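Local coordinates for protein SAP-like pentraxin (Limulus polyphemus, PDB 3FLP) that probably acts as a calcium-dependent, sugar-binding lectin of the pentraxin family, assembled as a doubly stacked ring of seven subunits per layer, at residues A[12-17]-A[156-161]; A[19-24]-A[142-147]. One frame throughout, in Å; residues are numbered along the deposited sequence.

Contact 1: A[12-17]-A[156-161]; sequences PGTQNP and QESWSG. With CA (calcium ion), chain P.
T14 and S158 meet through their hydroxyl-bearing sides, OG1 of T14 lying 3.2 Å from OG of S158, while a step further along S160 reaches the backbone of G13. In T14 the hydroxyl sits beside the backbone N, anti to the carbonyl carbon (chi1 -60°), which brings OG1 against both CB and OG of S158; the methyl CG2 is more distant. Each of these two hydroxyls has its own partner nearby: OG1 of T14 is hydrogen-bonded to the side-chain amide of Q144, and OG of S158 to the backbone carbonyl of E155. With chi1 at 72°, S158 OG is held between its own backbone N and carbonyl carbon, where it can serve E155 and still lie 3.3 Å from T14 CB. S160 has its hydroxyl placed like that of T14, and OG comes up against CA of G13 at 3.2 Å, a contact with a bare backbone carbon.

At the far end of 156-161, the side chain of E157, extended beyond CG, takes no part in the meeting with 12-17 and binds calcium through OE1 at 2.4 Å. OE2 accepts a 2.6 Å hydrogen bond from a water on the same ion; E145, D147 and E154 complete the protein ligands. The joint between these two loops of the pentraxin fold is thus small and lined with hydroxyls, anchored by polar bonds to neighbouring residues, and segment 156-161 carries the calcium ligand E157 next to the touching residue S158.

Contact 2: A[19-24]-A[142-147]; sequences FPHLRF and IGQEQD. With CA (calcium ion), chain O; CA (calcium ion), chain P.
The side-chain amide of Q144 donates from NE2 to the carbonyl O of P20 in a nearly straight bond (3.0 Å, 172° at the hydrogen). The acceptor lies in the amide plane, whereas the donor is tilted from the plane of the P20 carbonyl. A bend at chi2 (-65°) sets the amide where NE2 can reach P20 O, and the amide has a second partner in the same loop. Next along, L22 and I142 form an antiparallel hydrogen-bonded pair: I142 N gives a 2.9 Å bond to L22 O, and L22 N a longer one of 3.2 Å to I142 O. The same carbonyl of I142 receives a CA-H...O contact from H21. Within 19-24, H21 ND1 donates to F19 O at 2.9 Å, with the acceptor in the imidazole plane, which fixes the ring's rotation and links the side chain at the start of strand 21-24 to the residue before P20.

Packing surrounds these bonds. CB of H21 lies 3.6 Å from Q144 CG. The F19 ring and the Q144 amide stand at right angles, OE1 approaching the ring edge by CD2. On the sheet face shared by L22 and I142 their CB atoms meet, F11 touching both side chains, and CG1 of I142 abuts the edge of the F24 ring at CE1 (3.7 Å).

Beyond Q144 the chain enters the double calcium site. OE1 of E145 and OD1 of D147 each bridge both ions, and Q146 O binds one of them; D59 and N60 complete the protein ligands of that ion. The segment 142-147 is therefore held by the backbone hydrogen bonds of the L22-I142 pair and by the side-chain hydrogen bond from Q144 to the loop residue P20, just before E145, Q146 and D147, and the two calcium ions would be expected to offset the mutual repulsion of the acidic pair.

How the contacts relate
The two contacts lie on the same side of the subunit, their centres 10 Å apart, and contact 2 is nested along the chain within the loop that contact 1 closes. Segments 12-17 and 19-24 belong to the connection from strand 7-11 into strand 21-24, which passes from one antiparallel sheet to the other; 142-147 and 156-161 begin and end the loop between strands 139-142 and 161-169, likewise joining the two sheets. W159 N is probably hydrogen-bonded to G143 O, so the ends of that loop are also tied to each other. Both contacts share one calcium ion and two of its waters, linking the sheet-to-sheet crossings of the pentraxin fold to its metal site.

Contact 1: A[12-17]-A[156-161]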
# COMPACT_ATOMS: atom_id res chain seq x y z
N PRO A 12 -31.06 -16.54 35.27
CA PRO A 12 -32.42 -17.07 35.09
C PRO A 12 -33.52 -16.59 36.02
O PRO A 12 -34.60 -16.18 35.58
CB PRO A 12 -32.22 -18.58 35.19
CG PRO A 12 -30.79 -18.77 34.75
CD PRO A 12 -30.11 -17.65 35.47
N GLY A 13 -33.25 -16.66 37.32
CA GLY A 13 -34.24 -16.27 38.30
C GLY A 13 -33.82 -16.95 39.59
O GLY A 13 -33.27 -18.05 39.56
N THR A 14 -34.09 -16.30 40.71
CA THR A 14 -33.69 -16.85 41.99
C THR A 14 -34.84 -17.40 42.84
O THR A 14 -35.92 -16.83 42.90
CB THR A 14 -32.92 -15.79 42.82
OG1 THR A 14 -31.75 -15.37 42.10
CG2 THR A 14 -32.50 -16.34 44.17
N GLN A 15 -34.58 -18.53 43.48
CA GLN A 15 -35.54 -19.15 44.37
C GLN A 15 -34.81 -20.11 45.28
O GLN A 15 -34.34 -21.16 44.84
CB GLN A 15 -36.64 -19.89 43.60
CG GLN A 15 -37.70 -20.46 44.52
CD GLN A 15 -38.94 -20.93 43.79
OE1 GLN A 15 -38.88 -21.86 42.97
NE2 GLN A 15 -40.07 -20.29 44.06
N ASN A 16 -34.70 -19.73 46.55
CA ASN A 16 -34.02 -20.54 47.56
C ASN A 16 -34.36 -22.01 47.32
O ASN A 16 -35.52 -22.35 47.10
CB ASN A 16 -34.48 -20.12 48.96
CG ASN A 16 -33.60 -20.68 50.05
OD1 ASN A 16 -33.48 -21.90 50.20
ND2 ASN A 16 -32.96 -19.80 50.81
N PRO A 17 -33.35 -22.90 47.38
CA PRO A 17 -31.93 -22.65 47.66
C PRO A 17 -31.06 -22.34 46.43
O PRO A 17 -29.83 -22.41 46.50
CB PRO A 17 -31.50 -23.94 48.33
CG PRO A 17 -32.21 -24.97 47.49
CD PRO A 17 -33.61 -24.36 47.30
N GLN A 156 -35.00 -11.84 47.60
CA GLN A 156 -35.59 -10.53 47.33
C GLN A 156 -34.58 -9.45 46.95
O GLN A 156 -34.96 -8.35 46.56
CB GLN A 156 -36.42 -10.07 48.53
CG GLN A 156 -37.74 -10.84 48.67
CD GLN A 156 -38.65 -10.26 49.75
OE1 GLN A 156 -38.30 -10.24 50.94
NE2 GLN A 156 -39.83 -9.78 49.34
N GLU A 157 -33.29 -9.77 47.03
CA GLU A 157 -32.26 -8.80 46.66
C GLU A 157 -31.46 -9.25 45.44
O GLU A 157 -30.51 -8.59 45.02
CB GLU A 157 -31.32 -8.56 47.85
CG GLU A 157 -32.04 -7.99 49.07
CD GLU A 157 -31.12 -7.84 50.28
OE1 GLU A 157 -30.40 -8.80 50.59
OE2 GLU A 157 -31.14 -6.77 50.93
N SER A 158 -31.86 -10.37 44.84
CA SER A 158 -31.18 -10.89 43.67
C SER A 158 -31.54 -10.10 42.42
O SER A 158 -32.55 -9.39 42.38
CB SER A 158 -31.52 -12.37 43.45
OG SER A 158 -32.85 -12.51 42.98
N TRP A 159 -30.71 -10.22 41.39
CA TRP A 159 -30.96 -9.53 40.13
C TRP A 159 -30.99 -10.56 39.02
O TRP A 159 -30.04 -11.31 38.83
CB TRP A 159 -29.86 -8.51 39.84
CG TRP A 159 -30.16 -7.67 38.63
CD1 TRP A 159 -30.92 -6.53 38.59
CD2 TRP A 159 -29.73 -7.91 37.28
NE1 TRP A 159 -30.99 -6.05 37.31
CE2 TRP A 159 -30.27 -6.87 36.48
CE3 TRP A 159 -28.94 -8.89 36.68
CZ2 TRP A 159 -30.04 -6.79 35.10
CZ3 TRP A 159 -28.71 -8.82 35.30
CH2 TRP A 159 -29.26 -7.77 34.53
N SER A 160 -32.09 -10.60 38.28
CA SER A 160 -32.23 -11.54 37.17
C SER A 160 -32.20 -10.78 35.85
O SER A 160 -32.73 -9.68 35.75
CB SER A 160 -33.53 -12.33 37.30
OG SER A 160 -33.48 -13.18 38.44
N GLY A 161 -31.57 -11.38 34.85
CA GLY A 161 -31.47 -10.76 33.55
C GLY A 161 -30.19 -11.22 32.89
O GLY A 161 -29.59 -12.21 33.31
CA CA P . -28.72 -9.35 52.18
O HOH W 1 -29.57 -7.27 52.93
O HOH W 2 -28.25 -11.26 50.88

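Contact 2: A[19-24]-A[142-147]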
# COMPACT_ATOMS: atom_id res chain seq x y z
N PHE A 19 -29.42 -19.83 43.91
CA PHE A 19 -29.04 -18.43 43.74
C PHE A 19 -28.01 -18.26 42.62
O PHE A 19 -26.80 -18.24 42.87
CB PHE A 19 -28.45 -17.86 45.05
CG PHE A 19 -29.36 -18.00 46.24
CD1 PHE A 19 -29.37 -19.17 47.00
CD2 PHE A 19 -30.20 -16.95 46.62
CE1 PHE A 19 -30.21 -19.30 48.12
CE2 PHE A 19 -31.04 -17.07 47.74
CZ PHE A 19 -31.04 -18.24 48.48
N PRO A 20 -28.47 -18.15 41.36
CA PRO A 20 -27.49 -17.99 40.28
C PRO A 20 -26.59 -16.78 40.53
O PRO A 20 -27.07 -15.69 40.86
CB PRO A 20 -28.37 -17.85 39.03
CG PRO A 20 -29.68 -17.32 39.58
CD PRO A 20 -29.85 -18.10 40.85
N HIS A 21 -25.28 -16.97 40.39
CA HIS A 21 -24.35 -15.87 40.62
C HIS A 21 -22.95 -16.17 40.10
O HIS A 21 -22.63 -17.28 39.71
CB HIS A 21 -24.22 -15.58 42.12
CG HIS A 21 -23.46 -16.63 42.88
ND1 HIS A 21 -23.99 -17.86 43.18
CD2 HIS A 21 -22.21 -16.62 43.39
CE1 HIS A 21 -23.09 -18.58 43.85
NE2 HIS A 21 -22.00 -17.85 43.98
N LEU A 22 -22.12 -15.13 40.14
CA LEU A 22 -20.73 -15.23 39.74
C LEU A 22 -19.94 -14.71 40.94
O LEU A 22 -20.42 -13.83 41.66
CB LEU A 22 -20.42 -14.32 38.55
CG LEU A 22 -21.26 -14.38 37.27
CD1 LEU A 22 -20.60 -13.49 36.21
CD2 LEU A 22 -21.36 -15.81 36.78
N ARG A 23 -18.76 -15.26 41.17
CA ARG A 23 -17.91 -14.80 42.26
C ARG A 23 -16.50 -14.75 41.69
O ARG A 23 -15.96 -15.76 41.24
CB ARG A 23 -17.94 -15.76 43.46
CG ARG A 23 -17.16 -15.22 44.67
CD ARG A 23 -17.13 -16.20 45.84
NE ARG A 23 -16.19 -17.30 45.60
CZ ARG A 23 -16.54 -18.58 45.51
NH1 ARG A 23 -17.81 -18.94 45.63
NH2 ARG A 23 -15.61 -19.50 45.28
N PHE A 24 -15.90 -13.57 41.69
CA PHE A 24 -14.55 -13.45 41.15
C PHE A 24 -13.54 -14.11 42.07
O PHE A 24 -13.59 -13.95 43.29
CB PHE A 24 -14.21 -11.99 40.89
CG PHE A 24 -14.91 -11.43 39.68
CD1 PHE A 24 -16.24 -11.05 39.74
CD2 PHE A 24 -14.24 -11.37 38.46
CE1 PHE A 24 -16.91 -10.60 38.60
CE2 PHE A 24 -14.91 -10.93 37.30
CZ PHE A 24 -16.25 -10.54 37.38
N ILE A 142 -21.60 -11.21 41.59
CA ILE A 142 -22.51 -10.59 40.64
C ILE A 142 -23.86 -11.30 40.65
O ILE A 142 -23.93 -12.53 40.61
CB ILE A 142 -21.95 -10.67 39.19
CG1 ILE A 142 -20.56 -10.03 39.12
CG2 ILE A 142 -22.89 -9.96 38.23
CD1 ILE A 142 -20.53 -8.55 39.43
N GLY A 143 -24.94 -10.52 40.71
CA GLY A 143 -26.27 -11.11 40.68
C GLY A 143 -26.93 -11.39 42.02
O GLY A 143 -28.14 -11.66 42.07
N GLN A 144 -26.16 -11.33 43.10
CA GLN A 144 -26.69 -11.56 44.43
C GLN A 144 -26.06 -10.55 45.39
O GLN A 144 -25.01 -9.99 45.10
CB GLN A 144 -26.37 -12.99 44.92
CG GLN A 144 -26.91 -14.15 44.08
CD GLN A 144 -28.44 -14.24 44.05
OE1 GLN A 144 -29.12 -13.78 44.96
NE2 GLN A 144 -28.97 -14.85 43.01
N GLU A 145 -26.71 -10.33 46.53
CA GLU A 145 -26.23 -9.40 47.55
C GLU A 145 -25.60 -10.24 48.67
O GLU A 145 -26.27 -11.10 49.25
CB GLU A 145 -27.42 -8.59 48.08
CG GLU A 145 -27.10 -7.21 48.67
CD GLU A 145 -26.47 -7.27 50.04
OE1 GLU A 145 -27.06 -7.90 50.95
OE2 GLU A 145 -25.39 -6.67 50.22
N GLN A 146 -24.32 -10.02 48.97
CA GLN A 146 -23.63 -10.78 50.02
C GLN A 146 -23.90 -10.27 51.44
O GLN A 146 -23.88 -9.06 51.69
CB GLN A 146 -22.11 -10.74 49.82
CG GLN A 146 -21.59 -11.26 48.49
CD GLN A 146 -20.11 -10.93 48.30
OE1 GLN A 146 -19.24 -11.63 48.81
NE2 GLN A 146 -19.83 -9.86 47.56
N ASP A 147 -24.15 -11.20 52.36
CA ASP A 147 -24.34 -10.86 53.77
C ASP A 147 -23.18 -11.52 54.50
O ASP A 147 -23.01 -11.38 55.71
CB ASP A 147 -25.68 -11.38 54.30
CG ASP A 147 -26.84 -10.52 53.87
OD1 ASP A 147 -26.61 -9.31 53.62
OD2 ASP A 147 -27.98 -11.02 53.80
CA CA O . -25.33 -7.47 52.71
CA CA P . -28.72 -9.35 52.18
O HOH W 2 -28.25 -11.26 50.88
O HOH W 3 -27.21 -6.30 53.48
O HOH W 1 -29.57 -7.27 52.93